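Local coordinates for protein putative antitoxin VapB45 (Mycobacterium tuberculosis, PDB 5AF3) that is possibly the antitoxin of a type II toxin-antitoxin system, with VapC45 as its likely cognate toxin, and probably contains helix-turn-helix-type regions, at residues A[174-186]-A[191-205]. Residues are numbered along the deposited sequence; the frame is centred on the assembly and turned at random.
Sequences MIRLPQYGDANVV and RGYGQPVFDGSGVRV
The guanidinium of R191, beside the antiparallel beta hairpin of strands 185-187 and 197-198, carries V197 CG2 over the centre of one face, while M174 SD comes in at its edge, near the plane, 3.6 Å from NH2. On the opposite face of the sheet, which V185 shares, the F198 ring takes V205 CG2 on one face, offset toward the rim, and A183 O at its edge, 3.6 Å from CD1. The Y180 ring has V185 CG1 centred on one face and L177 O in plane at its edge. The second strand of the hairpin is the outermost of a four-stranded antiparallel sheet. V186 and V197 form the hydrogen-bonded pair, V186 N to V197 O at 2.8 Å and V197 N back to V186 O; V185 faces F198 at the non-hydrogen-bonded position. V185 divides its branches: CG1, anti to the backbone N (chi1 166°), packs 3.6 Å from P196 CB, and CG2 meets V205 CG2. On this side helix 229-236 also touches F198. Past the strand, D199 N donates to N184 O, and a water bridges A183 O to G200 N. R191 grips D199 end-on, in the guanidinium plane: NH1 holds the backbone O, and NH2 makes a 2.6 Å salt bridge to OD1. The carboxylate is thus fixed beside the bent end of M174, whose CE lies 3.7 Å from D199 OD1.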
loop_
_atom_site.group_PDB
_atom_site.type_symbol
_atom_site.label_atom_id
_atom_site.label_comp_id
_atom_site.label_asym_id
_atom_site.label_seq_id
_atom_site.Cartn_x
_atom_site.Cartn_y
_atom_site.Cartn_z
ATOM N N MET A 174 -8.682 -18.021 7.132
ATOM C CA MET A 174 -7.577 -17.071 7.302
ATOM C C MET A 174 -7.203 -16.556 5.924
ATOM O O MET A 174 -7.281 -17.293 4.931
ATOM C CB MET A 174 -6.338 -17.757 7.927
ATOM C CG MET A 174 -5.267 -16.795 8.466
ATOM S SD MET A 174 -4.053 -17.564 9.593
ATOM C CE MET A 174 -2.956 -18.473 8.562
ATOM N N ILE A 175 -6.774 -15.307 5.872
ATOM C CA ILE A 175 -6.323 -14.688 4.613
ATOM C C ILE A 175 -5.014 -13.931 4.888
ATOM O O ILE A 175 -4.995 -13.049 5.737
ATOM C CB ILE A 175 -7.358 -13.668 4.068
ATOM C CG1 ILE A 175 -8.781 -14.273 3.917
ATOM C CG2 ILE A 175 -6.858 -13.013 2.720
ATOM C CD1 ILE A 175 -9.886 -13.213 3.973
ATOM N N ARG A 176 -3.966 -14.280 4.158
ATOM C CA ARG A 176 -2.692 -13.590 4.231
ATOM C C ARG A 176 -2.761 -12.367 3.310
ATOM O O ARG A 176 -3.193 -12.494 2.147
ATOM C CB ARG A 176 -1.580 -14.503 3.787
ATOM C CG ARG A 176 -0.205 -13.824 3.730
ATOM C CD ARG A 176 0.883 -14.794 3.407
ATOM N NE ARG A 176 2.168 -14.097 3.319
ATOM C CZ ARG A 176 2.595 -13.475 2.224
ATOM N NH1 ARG A 176 1.831 -13.469 1.133
ATOM N NH2 ARG A 176 3.781 -12.854 2.215
ATOM N N LEU A 177 -2.327 -11.217 3.822
ATOM C CA LEU A 177 -2.414 -9.925 3.063
ATOM C C LEU A 177 -1.034 -9.668 2.426
ATOM O O LEU A 177 -0.064 -9.360 3.131
ATOM C CB LEU A 177 -2.899 -8.783 3.977
ATOM C CG LEU A 177 -4.217 -9.033 4.723
ATOM C CD1 LEU A 177 -4.521 -7.922 5.644
ATOM C CD2 LEU A 177 -5.403 -9.233 3.742
ATOM N N PRO A 178 -0.905 -9.921 1.098
ATOM C CA PRO A 178 0.435 -9.944 0.480
ATOM C C PRO A 178 1.085 -8.561 0.417
ATOM O O PRO A 178 2.293 -8.480 0.206
ATOM C CB PRO A 178 0.184 -10.515 -0.929
ATOM C CG PRO A 178 -1.240 -10.183 -1.221
ATOM C CD PRO A 178 -1.969 -10.230 0.123
ATOM N N GLN A 179 0.301 -7.527 0.665
ATOM C CA GLN A 179 0.833 -6.147 0.688
ATOM C C GLN A 179 1.782 -5.948 1.873
ATOM O O GLN A 179 2.604 -5.025 1.847
ATOM C CB GLN A 179 -0.249 -5.074 0.691
ATOM C CG GLN A 179 -1.105 -4.933 1.972
ATOM C CD GLN A 179 -2.426 -5.705 1.905
ATOM O OE1 GLN A 179 -3.453 -5.224 2.414
ATOM N NE2 GLN A 179 -2.409 -6.878 1.282
ATOM N N TYR A 180 1.689 -6.831 2.882
ATOM C CA TYR A 180 2.608 -6.777 4.036
ATOM C C TYR A 180 3.868 -7.626 3.836
ATOM O O TYR A 180 4.737 -7.672 4.706
ATOM C CB TYR A 180 1.907 -7.203 5.321
ATOM C CG TYR A 180 0.845 -6.296 5.822
ATOM C CD1 TYR A 180 -0.479 -6.439 5.379
ATOM C CD2 TYR A 180 1.130 -5.286 6.757
ATOM C CE1 TYR A 180 -1.467 -5.639 5.857
ATOM C CE2 TYR A 180 0.140 -4.482 7.250
ATOM C CZ TYR A 180 -1.160 -4.656 6.797
ATOM O OH TYR A 180 -2.175 -3.867 7.266
ATOM N N GLY A 181 3.952 -8.324 2.713
ATOM C CA GLY A 181 5.158 -9.016 2.329
ATOM C C GLY A 181 5.541 -10.104 3.326
ATOM O O GLY A 181 4.679 -10.802 3.858
ATOM N N ASP A 182 6.840 -10.218 3.583
ATOM C CA ASP A 182 7.353 -11.234 4.491
ATOM C C ASP A 182 6.993 -11.037 5.977
ATOM O O ASP A 182 7.323 -11.907 6.791
ATOM C CB ASP A 182 8.869 -11.424 4.298
ATOM C CG ASP A 182 9.214 -12.038 2.934
ATOM O OD1 ASP A 182 8.491 -12.953 2.447
ATOM O OD2 ASP A 182 10.221 -11.594 2.354
ATOM N N ALA A 183 6.272 -9.968 6.329
ATOM C CA ALA A 183 5.678 -9.885 7.685
ATOM C C ALA A 183 4.621 -10.967 7.899
ATOM O O ALA A 183 4.213 -11.222 9.040
ATOM C CB ALA A 183 5.060 -8.495 7.973
ATOM N N ASN A 184 4.148 -11.575 6.796
ATOM C CA ASN A 184 3.035 -12.546 6.866
ATOM C C ASN A 184 1.891 -12.116 7.766
ATOM O O ASN A 184 1.572 -12.765 8.752
ATOM C CB ASN A 184 3.567 -13.944 7.224
ATOM C CG ASN A 184 4.608 -14.399 6.248
ATOM O OD1 ASN A 184 4.417 -14.276 5.044
ATOM N ND2 ASN A 184 5.724 -14.910 6.744
ATOM N N VAL A 185 1.279 -10.995 7.402
ATOM C CA VAL A 185 0.160 -10.445 8.124
ATOM C C VAL A 185 -1.099 -11.095 7.583
ATOM O O VAL A 185 -1.281 -11.213 6.347
ATOM C CB VAL A 185 0.121 -8.911 8.004
ATOM C CG1 VAL A 185 -1.210 -8.339 8.455
ATOM C CG2 VAL A 185 1.338 -8.331 8.811
ATOM N N VAL A 186 -1.952 -11.496 8.518
ATOM C CA VAL A 186 -3.207 -12.180 8.202
ATOM C C VAL A 186 -4.433 -11.562 8.820
ATOM O O VAL A 186 -4.372 -10.851 9.845
ATOM C CB VAL A 186 -3.128 -13.695 8.587
ATOM C CG1 VAL A 186 -2.057 -14.379 7.823
ATOM C CG2 VAL A 186 -2.882 -13.879 10.127
ATOM N N ARG A 191 -7.864 -14.370 16.199
ATOM C CA ARG A 191 -6.792 -13.551 16.804
ATOM C C ARG A 191 -6.943 -12.078 16.467
ATOM O O ARG A 191 -7.269 -11.728 15.330
ATOM C CB ARG A 191 -5.397 -14.009 16.363
ATOM C CG ARG A 191 -5.045 -15.500 16.642
ATOM C CD ARG A 191 -3.653 -15.802 16.195
ATOM N NE ARG A 191 -3.610 -16.016 14.742
ATOM C CZ ARG A 191 -2.506 -16.175 14.012
ATOM N NH1 ARG A 191 -1.269 -16.153 14.549
ATOM N NH2 ARG A 191 -2.645 -16.392 12.705
ATOM N N GLY A 192 -6.708 -11.216 17.447
ATOM C CA GLY A 192 -6.784 -9.785 17.226
ATOM C C GLY A 192 -8.163 -9.293 16.792
ATOM O O GLY A 192 -8.263 -8.268 16.133
ATOM N N TYR A 193 -9.219 -10.031 17.149
ATOM C CA TYR A 193 -10.599 -9.768 16.676
ATOM C C TYR A 193 -10.737 -9.722 15.134
ATOM O O TYR A 193 -11.600 -9.030 14.606
ATOM C CB TYR A 193 -11.198 -8.499 17.309
ATOM C CG TYR A 193 -10.887 -8.328 18.786
ATOM C CD1 TYR A 193 -11.456 -9.180 19.745
ATOM C CD2 TYR A 193 -10.007 -7.334 19.218
ATOM C CE1 TYR A 193 -11.161 -9.042 21.099
ATOM C CE2 TYR A 193 -9.698 -7.184 20.570
ATOM C CZ TYR A 193 -10.283 -8.042 21.505
ATOM O OH TYR A 193 -9.987 -7.889 22.846
ATOM N N GLY A 194 -9.883 -10.447 14.431
ATOM C CA GLY A 194 -9.936 -10.471 12.952
ATOM C C GLY A 194 -9.199 -9.325 12.257
ATOM O O GLY A 194 -9.109 -9.301 11.023
ATOM N N GLN A 195 -8.649 -8.395 13.043
ATOM C CA GLN A 195 -7.814 -7.297 12.514
ATOM C C GLN A 195 -6.426 -7.818 12.117
ATOM O O GLN A 195 -5.989 -8.850 12.618
ATOM C CB GLN A 195 -7.708 -6.168 13.549
ATOM C CG GLN A 195 -9.050 -5.605 13.978
ATOM C CD GLN A 195 -8.945 -4.653 15.156
ATOM O OE1 GLN A 195 -7.896 -4.024 15.393
ATOM N NE2 GLN A 195 -10.045 -4.530 15.907
ATOM N N PRO A 196 -5.705 -7.107 11.217
ATOM C CA PRO A 196 -4.423 -7.624 10.734
ATOM C C PRO A 196 -3.437 -8.010 11.884
ATOM O O PRO A 196 -3.133 -7.166 12.732
ATOM C CB PRO A 196 -3.860 -6.453 9.932
ATOM C CG PRO A 196 -5.085 -5.738 9.444
ATOM C CD PRO A 196 -6.039 -5.798 10.609
ATOM N N VAL A 197 -2.999 -9.256 11.908
ATOM C CA VAL A 197 -1.952 -9.729 12.855
ATOM C C VAL A 197 -0.795 -10.336 12.140
ATOM O O VAL A 197 -0.959 -10.895 11.026
ATOM C CB VAL A 197 -2.537 -10.762 13.933
ATOM C CG1 VAL A 197 -3.620 -10.141 14.784
ATOM C CG2 VAL A 197 -3.013 -12.055 13.254
ATOM N N PHE A 198 0.393 -10.221 12.755
ATOM C CA PHE A 198 1.541 -10.989 12.359
ATOM C C PHE A 198 1.168 -12.454 12.653
ATOM O O PHE A 198 0.901 -12.813 13.797
ATOM C CB PHE A 198 2.765 -10.563 13.180
ATOM C CG PHE A 198 3.247 -9.161 12.876
ATOM C CD1 PHE A 198 4.075 -8.935 11.781
ATOM C CD2 PHE A 198 2.921 -8.097 13.721
ATOM C CE1 PHE A 198 4.587 -7.613 11.513
ATOM C CE2 PHE A 198 3.378 -6.785 13.457
ATOM C CZ PHE A 198 4.195 -6.541 12.354
ATOM N N ASP A 199 1.097 -13.280 11.602
ATOM C CA ASP A 199 0.733 -14.711 11.767
ATOM C C ASP A 199 1.701 -15.366 12.781
ATOM O O ASP A 199 1.309 -16.238 13.563
ATOM C CB ASP A 199 0.843 -15.416 10.415
ATOM C CG ASP A 199 0.321 -16.856 10.440
ATOM O OD1 ASP A 199 -0.663 -17.137 11.175
ATOM O OD2 ASP A 199 0.879 -17.656 9.660
ATOM N N GLY A 200 2.959 -14.940 12.740
ATOM C CA GLY A 200 4.030 -15.570 13.504
ATOM C C GLY A 200 4.014 -15.303 15.001
ATOM O O GLY A 200 4.534 -16.116 15.778
ATOM N N SER A 201 3.438 -14.182 15.425
ATOM C CA SER A 201 3.321 -13.896 16.885
ATOM C C SER A 201 1.898 -13.627 17.387
ATOM O O SER A 201 1.686 -13.497 18.591
ATOM C CB SER A 201 4.213 -12.692 17.207
ATOM O OG SER A 201 3.666 -11.525 16.588
ATOM N N GLY A 202 0.924 -13.496 16.468
ATOM C CA GLY A 202 -0.452 -13.157 16.823
ATOM C C GLY A 202 -0.664 -11.718 17.275
ATOM O O GLY A 202 -1.752 -11.354 17.745
ATOM N N VAL A 203 0.366 -10.872 17.084
ATOM C CA VAL A 203 0.271 -9.444 17.443
ATOM C C VAL A 203 -0.384 -8.596 16.353
ATOM O O VAL A 203 -0.062 -8.761 15.201
ATOM C CB VAL A 203 1.687 -8.862 17.750
ATOM C CG1 VAL A 203 1.650 -7.319 17.954
ATOM C CG2 VAL A 203 2.299 -9.606 18.949
ATOM N N ARG A 204 -1.301 -7.717 16.763
ATOM C CA ARG A 204 -1.947 -6.768 15.849
ATOM C C ARG A 204 -0.887 -5.830 15.308
ATOM O O ARG A 204 -0.122 -5.236 16.083
ATOM C CB ARG A 204 -3.042 -6.016 16.565
ATOM C CG ARG A 204 -4.287 -6.869 16.846
ATOM C CD ARG A 204 -5.430 -6.040 17.437
ATOM N NE ARG A 204 -4.878 -4.900 18.154
ATOM C CZ ARG A 204 -5.545 -3.797 18.457
ATOM N NH1 ARG A 204 -6.837 -3.698 18.141
ATOM N NH2 ARG A 204 -4.922 -2.801 19.098
ATOM N N VAL A 205 -0.837 -5.705 13.978
ATOM C CA VAL A 205 0.005 -4.712 13.345
ATOM C C VAL A 205 -0.177 -3.369 14.046
ATOM O O VAL A 205 0.801 -2.647 14.279
ATOM C CB VAL A 205 -0.284 -4.583 11.828
ATOM C CG1 VAL A 205 0.450 -3.322 11.242
ATOM C CG2 VAL A 205 0.187 -5.836 11.113
HETATM O O HOH W 1 4.403 -13.129 10.975
#